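Local coordinates for glucokinase (Streptomyces griseus, PDB 3VGL), which probably phosphorylates D-glucose to glucose 6-phosphate with ATP and binds zinc, at residues Ile158-Asp163 and Glu176-Gly181; Gly164-Cys167 and Ser171-Cys174. All coordinates share one frame; numbering follows the deposited sequence.

Interaction 1: Ile158-Asp163 and Glu176-Gly181; sequences IRVVPD and EQYASG. With BGC (beta-D-glucopyranose), chain D; ANP (phosphoaminophosphonic acid-adenylate ester), chain E.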
ATOM      1  N   ILE A 158      -2.042  -9.379 -11.658  1.00 10.64           N
ATOM      2  CA  ILE A 158      -2.964  -9.031 -10.564  1.00 11.55           C
ATOM      3  C   ILE A 158      -2.260  -7.970  -9.722  1.00 10.79           C
ATOM      4  O   ILE A 158      -1.065  -8.070  -9.457  1.00 10.85           O
ATOM      5  CB  ILE A 158      -3.222 -10.273  -9.664  1.00 12.28           C
ATOM      6  CG1 ILE A 158      -4.009 -11.326 -10.463  1.00 14.20           C
ATOM      7  CG2 ILE A 158      -3.966  -9.886  -8.368  1.00 17.05           C
ATOM      8  CD1 ILE A 158      -3.862 -12.711  -9.803  1.00 17.39           C
ATOM      9  N   ARG A 159      -2.979  -6.944  -9.306  1.00 11.26           N
ATOM     10  CA  ARG A 159      -2.352  -5.832  -8.570  1.00 11.38           C
ATOM     11  C   ARG A 159      -2.276  -6.190  -7.101  1.00 11.11           C
ATOM     12  O   ARG A 159      -3.314  -6.353  -6.425  1.00 12.92           O
ATOM     13  CB  ARG A 159      -3.182  -4.567  -8.735  1.00 12.92           C
ATOM     14  CG  ARG A 159      -2.532  -3.384  -8.052  1.00 13.79           C
ATOM     15  CD  ARG A 159      -3.375  -2.122  -8.134  1.00 18.13           C
ATOM     16  NE  ARG A 159      -4.574  -2.205  -7.296  1.00 21.00           N
ATOM     17  CZ  ARG A 159      -5.398  -1.188  -7.090  1.00 22.88           C
ATOM     18  NH1 ARG A 159      -6.492  -1.354  -6.346  1.00 23.25           N
ATOM     19  NH2 ARG A 159      -5.109   0.006  -7.605  1.00 24.87           N
ATOM     20  N   VAL A 160      -1.064  -6.346  -6.618  1.00  9.42           N
ATOM     21  CA  VAL A 160      -0.854  -6.670  -5.209  1.00 10.72           C
ATOM     22  C   VAL A 160      -0.485  -5.447  -4.378  1.00 10.63           C
ATOM     23  O   VAL A 160      -0.758  -5.450  -3.170  1.00 12.03           O
ATOM     24  CB  VAL A 160       0.155  -7.831  -4.986  1.00 10.69           C
ATOM     25  CG1 VAL A 160      -0.371  -9.105  -5.659  1.00 12.97           C
ATOM     26  CG2 VAL A 160       1.556  -7.499  -5.469  1.00 11.95           C
ATOM     27  N   VAL A 161       0.112  -4.413  -4.993  1.00  9.51           N
ATOM     28  CA  VAL A 161       0.440  -3.177  -4.256  1.00  9.38           C
ATOM     29  C   VAL A 161      -0.170  -2.024  -5.029  1.00 10.32           C
ATOM     30  O   VAL A 161       0.296  -1.712  -6.122  1.00 10.23           O
ATOM     31  CB  VAL A 161       1.964  -2.937  -4.115  1.00  9.06           C
ATOM     32  CG1 VAL A 161       2.233  -1.571  -3.471  1.00 10.75           C
ATOM     33  CG2 VAL A 161       2.586  -4.048  -3.272  1.00  9.37           C
ATOM     34  N   PRO A 162      -1.237  -1.405  -4.505  1.00 10.55           N
ATOM     35  CA  PRO A 162      -1.775  -0.252  -5.238  1.00 11.13           C
ATOM     36  C   PRO A 162      -0.682   0.812  -5.435  1.00 10.90           C
ATOM     37  O   PRO A 162       0.056   1.128  -4.493  1.00 10.72           O
ATOM     38  CB  PRO A 162      -2.867   0.280  -4.306  1.00 12.69           C
ATOM     39  CG  PRO A 162      -3.317  -0.971  -3.543  1.00 11.65           C
ATOM     40  CD  PRO A 162      -2.002  -1.701  -3.270  1.00 11.61           C
ATOM     41  N   ASP A 163      -0.605   1.348  -6.653  1.00 11.02           N
ATOM     42  CA  ASP A 163       0.401   2.370  -6.966  1.00 11.95           C
ATOM     43  C   ASP A 163       1.823   1.862  -6.737  1.00 11.41           C
ATOM     44  O   ASP A 163       2.716   2.664  -6.487  1.00 11.68           O
ATOM     45  CB  ASP A 163       0.116   3.697  -6.225  1.00 12.49           C
ATOM     46  CG  ASP A 163      -1.281   4.207  -6.500  1.00 16.83           C
ATOM     47  OD1 ASP A 163      -1.533   4.623  -7.652  1.00 20.05           O
ATOM     48  OD2 ASP A 163      -2.119   4.172  -5.560  1.00 16.74           O
ATOM     49  N   GLU A 176       3.897  -9.974 -10.407  1.00  9.70           N
ATOM     50  CA  GLU A 176       5.176 -10.433 -10.932  1.00 10.13           C
ATOM     51  C   GLU A 176       6.349  -9.529 -10.577  1.00  9.97           C
ATOM     52  O   GLU A 176       7.495  -9.987 -10.559  1.00 10.51           O
ATOM     53  CB  GLU A 176       5.094 -10.716 -12.427  1.00 12.38           C
ATOM     54  CG  GLU A 176       5.406  -9.611 -13.341  1.00 13.14           C
ATOM     55  CD  GLU A 176       5.635 -10.117 -14.794  1.00 12.60           C
ATOM     56  OE1 GLU A 176       5.066 -11.153 -15.161  1.00 11.95           O
ATOM     57  OE2 GLU A 176       6.383  -9.451 -15.548  1.00 14.18           O
ATOM     58  N   GLN A 177       6.092  -8.256 -10.254  1.00  9.25           N
ATOM     59  CA  GLN A 177       7.189  -7.378  -9.811  1.00  8.86           C
ATOM     60  C   GLN A 177       7.687  -7.717  -8.412  1.00  9.25           C
ATOM     61  O   GLN A 177       8.774  -7.286  -8.042  1.00 10.56           O
ATOM     62  CB  GLN A 177       6.771  -5.897  -9.884  1.00  9.87           C
ATOM     63  CG  GLN A 177       6.459  -5.450 -11.311  1.00 11.63           C
ATOM     64  CD  GLN A 177       7.627  -5.705 -12.228  1.00 11.69           C
ATOM     65  OE1 GLN A 177       8.803  -5.438 -11.868  1.00 10.70           O
ATOM     66  NE2 GLN A 177       7.336  -6.250 -13.400  1.00 11.20           N
ATOM     67  N   TYR A 178       6.890  -8.520  -7.678  1.00  9.35           N
ATOM     68  CA  TYR A 178       7.204  -8.908  -6.285  1.00 10.13           C
ATOM     69  C   TYR A 178       7.552 -10.376  -6.153  1.00 10.12           C
ATOM     70  O   TYR A 178       8.264 -10.762  -5.223  1.00 11.13           O
ATOM     71  CB  TYR A 178       6.032  -8.558  -5.351  1.00  9.44           C
ATOM     72  CG  TYR A 178       5.722  -7.077  -5.398  1.00  8.62           C
ATOM     73  CD1 TYR A 178       6.431  -6.182  -4.606  1.00 10.90           C
ATOM     74  CD2 TYR A 178       4.807  -6.574  -6.329  1.00  9.04           C
ATOM     75  CE1 TYR A 178       6.186  -4.803  -4.674  1.00  9.86           C
ATOM     76  CE2 TYR A 178       4.549  -5.200  -6.403  1.00  9.03           C
ATOM     77  CZ  TYR A 178       5.256  -4.340  -5.582  1.00  9.27           C
ATOM     78  OH  TYR A 178       5.063  -2.960  -5.624  1.00  9.54           O
ATOM     79  N   ALA A 179       7.049 -11.188  -7.076  1.00 10.53           N
ATOM     80  CA  ALA A 179       7.353 -12.628  -7.044  1.00  9.56           C
ATOM     81  C   ALA A 179       7.696 -13.087  -8.459  1.00 11.15           C
ATOM     82  O   ALA A 179       6.808 -13.196  -9.333  1.00 11.74           O
ATOM     83  CB  ALA A 179       6.158 -13.415  -6.505  1.00 10.97           C
ATOM     84  N   SER A 180       8.978 -13.334  -8.676  1.00 12.60           N
ATOM     85  CA  SER A 180       9.494 -13.819  -9.950  1.00 12.44           C
ATOM     86  C   SER A 180      10.973 -14.057  -9.710  1.00 13.03           C
ATOM     87  O   SER A 180      11.507 -13.693  -8.637  1.00 13.49           O
ATOM     88  CB  SER A 180       9.293 -12.777 -11.063  1.00 12.53           C
ATOM     89  OG  SER A 180      10.242 -11.716 -10.935  1.00 14.31           O
ATOM     90  N   GLY A 181      11.635 -14.681 -10.684  1.00 12.80           N
ATOM     91  CA  GLY A 181      13.117 -14.806 -10.628  1.00 14.14           C
ATOM     92  C   GLY A 181      13.775 -13.429 -10.664  1.00 15.08           C
ATOM     93  O   GLY A 181      14.759 -13.182  -9.966  1.00 15.25           O
TER
HETATM   94  C2  BGC D 324       3.357 -12.853 -19.031  1.00 17.25           C
HETATM   95  C3  BGC D 324       2.706 -14.234 -19.042  1.00 16.81           C
HETATM   96  C4  BGC D 324       3.747 -15.346 -18.909  1.00 16.67           C
HETATM   97  C5  BGC D 324       4.612 -15.035 -17.700  1.00 17.12           C
HETATM   98  C6  BGC D 324       5.717 -16.077 -17.497  1.00 17.27           C
HETATM   99  C1  BGC D 324       4.219 -12.735 -17.779  1.00 16.49           C
HETATM  100  O1  BGC D 324       4.922 -11.523 -17.765  1.00 17.45           O
HETATM  101  O2  BGC D 324       2.300 -11.879 -18.939  1.00 16.33           O
HETATM  102  O3  BGC D 324       1.974 -14.421 -20.214  1.00 17.84           O
HETATM  103  O4  BGC D 324       3.087 -16.581 -18.694  1.00 17.24           O
HETATM  104  O5  BGC D 324       5.216 -13.755 -17.811  1.00 16.94           O
HETATM  105  O6  BGC D 324       6.567 -16.142 -18.630  1.00 18.66           O
HETATM  106  PB  ANP E 325      12.331 -17.681 -18.721  1.00 21.17           P
HETATM  107  O1B ANP E 325      11.505 -16.663 -17.929  1.00 22.01           O
HETATM  108  O2B ANP E 325      13.080 -17.136 -19.902  1.00 22.81           O
HETATM  109  N3B ANP E 325      11.300 -18.932 -19.281  1.00 21.78           N
HETATM  110  PA  ANP E 325      13.441 -18.795 -16.257  1.00 22.11           P
HETATM  111  O1A ANP E 325      14.741 -19.570 -16.024  1.00 25.29           O
HETATM  112  O2A ANP E 325      12.121 -19.439 -15.964  1.00 22.22           O
HETATM  113  O3A ANP E 325      13.496 -18.250 -17.776  1.00 20.68           O
HETATM  114  O5' ANP E 325      13.481 -17.414 -15.433  1.00 21.67           O
HETATM  115  C5' ANP E 325      14.600 -16.524 -15.502  1.00 21.07           C
HETATM  116  C4' ANP E 325      14.681 -15.724 -14.220  1.00 20.06           C
HETATM  117  O4' ANP E 325      14.671 -16.604 -13.087  1.00 21.50           O
HETATM  118  C3' ANP E 325      15.981 -14.960 -14.163  1.00 21.52           C
HETATM  119  O3' ANP E 325      15.761 -13.818 -13.331  1.00 24.33           O
HETATM  120  C2' ANP E 325      16.878 -15.945 -13.459  1.00 23.07           C
HETATM  121  O2' ANP E 325      17.960 -15.307 -12.804  1.00 27.66           O
HETATM  122  C1' ANP E 325      15.954 -16.636 -12.466  1.00 22.63           C
HETATM  123  N9  ANP E 325      16.294 -18.062 -12.317  1.00 23.51           N
HETATM  124  C8  ANP E 325      16.205 -19.035 -13.243  1.00 24.94           C
HETATM  125  N7  ANP E 325      16.605 -20.238 -12.718  1.00 27.36           N
HETATM  126  C5  ANP E 325      16.919 -20.000 -11.433  1.00 25.66           C
HETATM  127  C6  ANP E 325      17.432 -20.791 -10.278  1.00 26.86           C
HETATM  128  N6  ANP E 325      17.668 -22.124 -10.394  1.00 30.53           N
HETATM  129  N1  ANP E 325      17.614 -20.138  -9.111  1.00 26.30           N
HETATM  130  C2  ANP E 325      17.395 -18.811  -8.941  1.00 27.46           C
HETATM  131  N3  ANP E 325      16.943 -18.034  -9.953  1.00 25.32           N
HETATM  132  C4  ANP E 325      16.711 -18.574 -11.166  1.00 24.20           C

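Interaction 2: Gly164-Cys167 and Ser171-Cys174; sequences GLLC and SQGC. With ZN (zinc ion), chain B.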
ATOM      1  N   GLY A 164       2.023   0.547  -6.876  1.00 10.08           N
ATOM      2  CA  GLY A 164       3.346  -0.085  -6.661  1.00  9.88           C
ATOM      3  C   GLY A 164       4.293  -0.049  -7.850  1.00 10.29           C
ATOM      4  O   GLY A 164       4.231   0.823  -8.701  1.00  9.82           O
ATOM      5  N   LEU A 165       5.191  -1.025  -7.887  1.00 10.10           N
ATOM      6  CA  LEU A 165       6.278  -1.036  -8.874  1.00 10.14           C
ATOM      7  C   LEU A 165       5.786  -1.027 -10.321  1.00 10.37           C
ATOM      8  O   LEU A 165       4.834  -1.718 -10.647  1.00 11.27           O
ATOM      9  CB  LEU A 165       7.082  -2.324  -8.666  1.00  9.46           C
ATOM     10  CG  LEU A 165       8.008  -2.304  -7.452  1.00  9.44           C
ATOM     11  CD1 LEU A 165       8.485  -3.745  -7.169  1.00  9.85           C
ATOM     12  CD2 LEU A 165       9.213  -1.339  -7.678  1.00 10.37           C
ATOM     13  N   LEU A 166       6.475  -0.287 -11.192  1.00 10.31           N
ATOM     14  CA  LEU A 166       6.194  -0.350 -12.629  1.00 10.81           C
ATOM     15  C   LEU A 166       6.415  -1.743 -13.191  1.00 11.12           C
ATOM     16  O   LEU A 166       7.453  -2.362 -12.919  1.00 11.65           O
ATOM     17  CB  LEU A 166       7.087   0.647 -13.373  1.00 11.95           C
ATOM     18  CG  LEU A 166       6.920   2.127 -13.065  1.00 16.49           C
ATOM     19  CD1 LEU A 166       8.094   2.868 -13.687  1.00 20.19           C
ATOM     20  CD2 LEU A 166       5.604   2.651 -13.601  1.00 18.11           C
ATOM     21  N   CYS A 167       5.465  -2.187 -14.018  1.00  9.49           N
ATOM     22  CA  CYS A 167       5.540  -3.491 -14.682  1.00  9.26           C
ATOM     23  C   CYS A 167       5.670  -3.335 -16.190  1.00 10.26           C
ATOM     24  O   CYS A 167       5.254  -2.323 -16.728  1.00 11.89           O
ATOM     25  CB  CYS A 167       4.275  -4.319 -14.364  1.00  9.74           C
ATOM     26  SG  CYS A 167       4.323  -6.033 -14.927  1.00 10.69           S
ATOM     27  N   SER A 171       1.294  -1.316 -16.315  1.00 12.43           N
ATOM     28  CA  SER A 171       0.586  -0.996 -15.054  1.00 11.97           C
ATOM     29  C   SER A 171       1.537  -0.987 -13.873  1.00 12.56           C
ATOM     30  O   SER A 171       2.743  -1.218 -14.040  1.00 13.89           O
ATOM     31  CB  SER A 171      -0.484  -2.055 -14.807  1.00 13.06           C
ATOM     32  OG  SER A 171      -1.536  -1.870 -15.770  1.00 17.69           O
ATOM     33  N   GLN A 172       1.000  -0.725 -12.684  1.00 11.69           N
ATOM     34  CA  GLN A 172       1.811  -0.680 -11.461  1.00 10.28           C
ATOM     35  C   GLN A 172       1.328  -1.694 -10.449  1.00 10.00           C
ATOM     36  O   GLN A 172       0.122  -1.930 -10.303  1.00 11.93           O
ATOM     37  CB  GLN A 172       1.667   0.700 -10.803  1.00 11.29           C
ATOM     38  CG  GLN A 172       2.514   1.777 -11.445  1.00 12.47           C
ATOM     39  CD  GLN A 172       2.282   3.120 -10.802  1.00 13.82           C
ATOM     40  OE1 GLN A 172       2.678   3.358  -9.635  1.00 14.22           O
ATOM     41  NE2 GLN A 172       1.627   4.012 -11.531  1.00 14.23           N
ATOM     42  N   GLY A 173       2.278  -2.230  -9.697  1.00  9.04           N
ATOM     43  CA  GLY A 173       1.951  -3.052  -8.519  1.00  9.83           C
ATOM     44  C   GLY A 173       1.643  -4.505  -8.797  1.00  9.31           C
ATOM     45  O   GLY A 173       1.183  -5.226  -7.908  1.00  9.60           O
ATOM     46  N   CYS A 174       1.875  -4.929 -10.027  1.00  9.16           N
ATOM     47  CA  CYS A 174       1.636  -6.322 -10.434  1.00  9.46           C
ATOM     48  C   CYS A 174       2.398  -7.350  -9.608  1.00  8.90           C
ATOM     49  O   CYS A 174       3.587  -7.169  -9.235  1.00  9.15           O
ATOM     50  CB  CYS A 174       2.055  -6.462 -11.880  1.00 10.07           C
ATOM     51  SG  CYS A 174       1.122  -5.456 -13.015  1.00  9.69           S
TER
HETATM   52 ZN    ZN B 322       1.998  -6.169 -15.003  1.00 14.53          ZN
HETATM   53  O   HOH W   1       4.561   0.485 -16.061  1.00 20.02           O

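Interaction 1: Ile158-Asp163 and Glu176-Gly181
Val160 meets the ring of Tyr178 with a single methyl. CG2 lies 3.5 Å from Tyr178 CD2 and comes in obliquely, the two side chains sliding past each other in opposite directions. The valine torsion (chi1 -61°) sets CG2 between the backbone N and the carbonyl carbon, and from there it reaches the ring.

Val161, next along, makes the larger contact and crosses the tyrosine at about a right angle. Its CG2 stands over one ring face, 4.0 Å from the centroid of the Tyr178 ring and 30° off the normal, a CH-pi contact. Its CB packs against the phenol oxygen, Tyr178 OH, at 3.4 Å. Trp239 of helix 227-251 touches both valines and meets the tyrosine ring as well.

The hydroxyl of Tyr178 takes a hydrogen bond from Leu165 N and gives one to Asp163 O of the third subunit, and Asp163 O in turn accepts one from Tyr178 OH of that subunit.

Either end of 176-181 meets a ligand. At its start glucose O1 donates to Glu176 OE1 at 2.6 Å, while Leu134 N and Asn80 ND2 hold the carboxylate. At its end, a side chain on Gly181 would run into O4' of the nucleotide. No hydrogen bond joins 158-163 to 176-181; the direct contact is therefore apolar, while the hydroxyl ties the ring both to Leu165 and to the third subunit.

Interaction 2: Gly164-Cys167 and Ser171-Cys174
Ser171 O is gripped from the other segment and from solvent: Cys167 N donates to it at 2.9 Å, nearly along the C=O axis (168°), and a water that also donates to Cys167 O adds a bond of 3.2 Å to Ser171 O. A second backbone bond, from Gly173 N to Leu165 O, is 2.8 Å long and nearly straight (170° at the hydrogen), with the donor tilted out of the carbonyl plane. Together they bridge Leu166 and Gln172 as a single beta bridge.

Gly164 and Gly173 press close, their CA atoms 3.8 Å apart; a CB on Gly164 would clash with Gly173 CA. Beside them Gln172 runs alongside Leu166, pointing the same way, CG 3.9 Å from Leu166 CD2. An alanine here lacks the CG that lies against Leu166 CD2, and a gap would probably open between that methyl and the Gly164 carbonyl.

At the far end both cysteines turn to the zinc. SG of Cys167 points anti to its own nitrogen (chi1 -172°) and binds the metal at 2.3 Å. Cys174 SG binds the zinc too, and lies 3.6 Å from Cys167 CB. His157 ND1 and Cys169 SG complete the site. Cys167, Cys169 and Cys174 in a glycine-rich loop, joined by a histidine, form the three-cysteine, one-histidine zinc site known from many ROK-family sugar kinases.

The two contacts form one compact unit, their centres about 6 Å apart, in the long loop between strand 143-144 and helix 181-194. Along the chain the order is 158-163, 164-167, 171-174, 176-181, making interaction 2 the inner pair and interaction 1 the outer one. Among the links between them is the probable hydrogen bond from Val160 N to Gly173 O, 2.8 Å. Zinc binds both segments of interaction 2 and probably helps fix the inner turn, and the chain leaving it carries Glu176 to the glucose and then Gly181 to the nucleotide. His157, just before the outer pair, binds both zinc and sugar. Both interactions also touch the third subunit, so metal site, substrate pocket and oligomer interface adjoin.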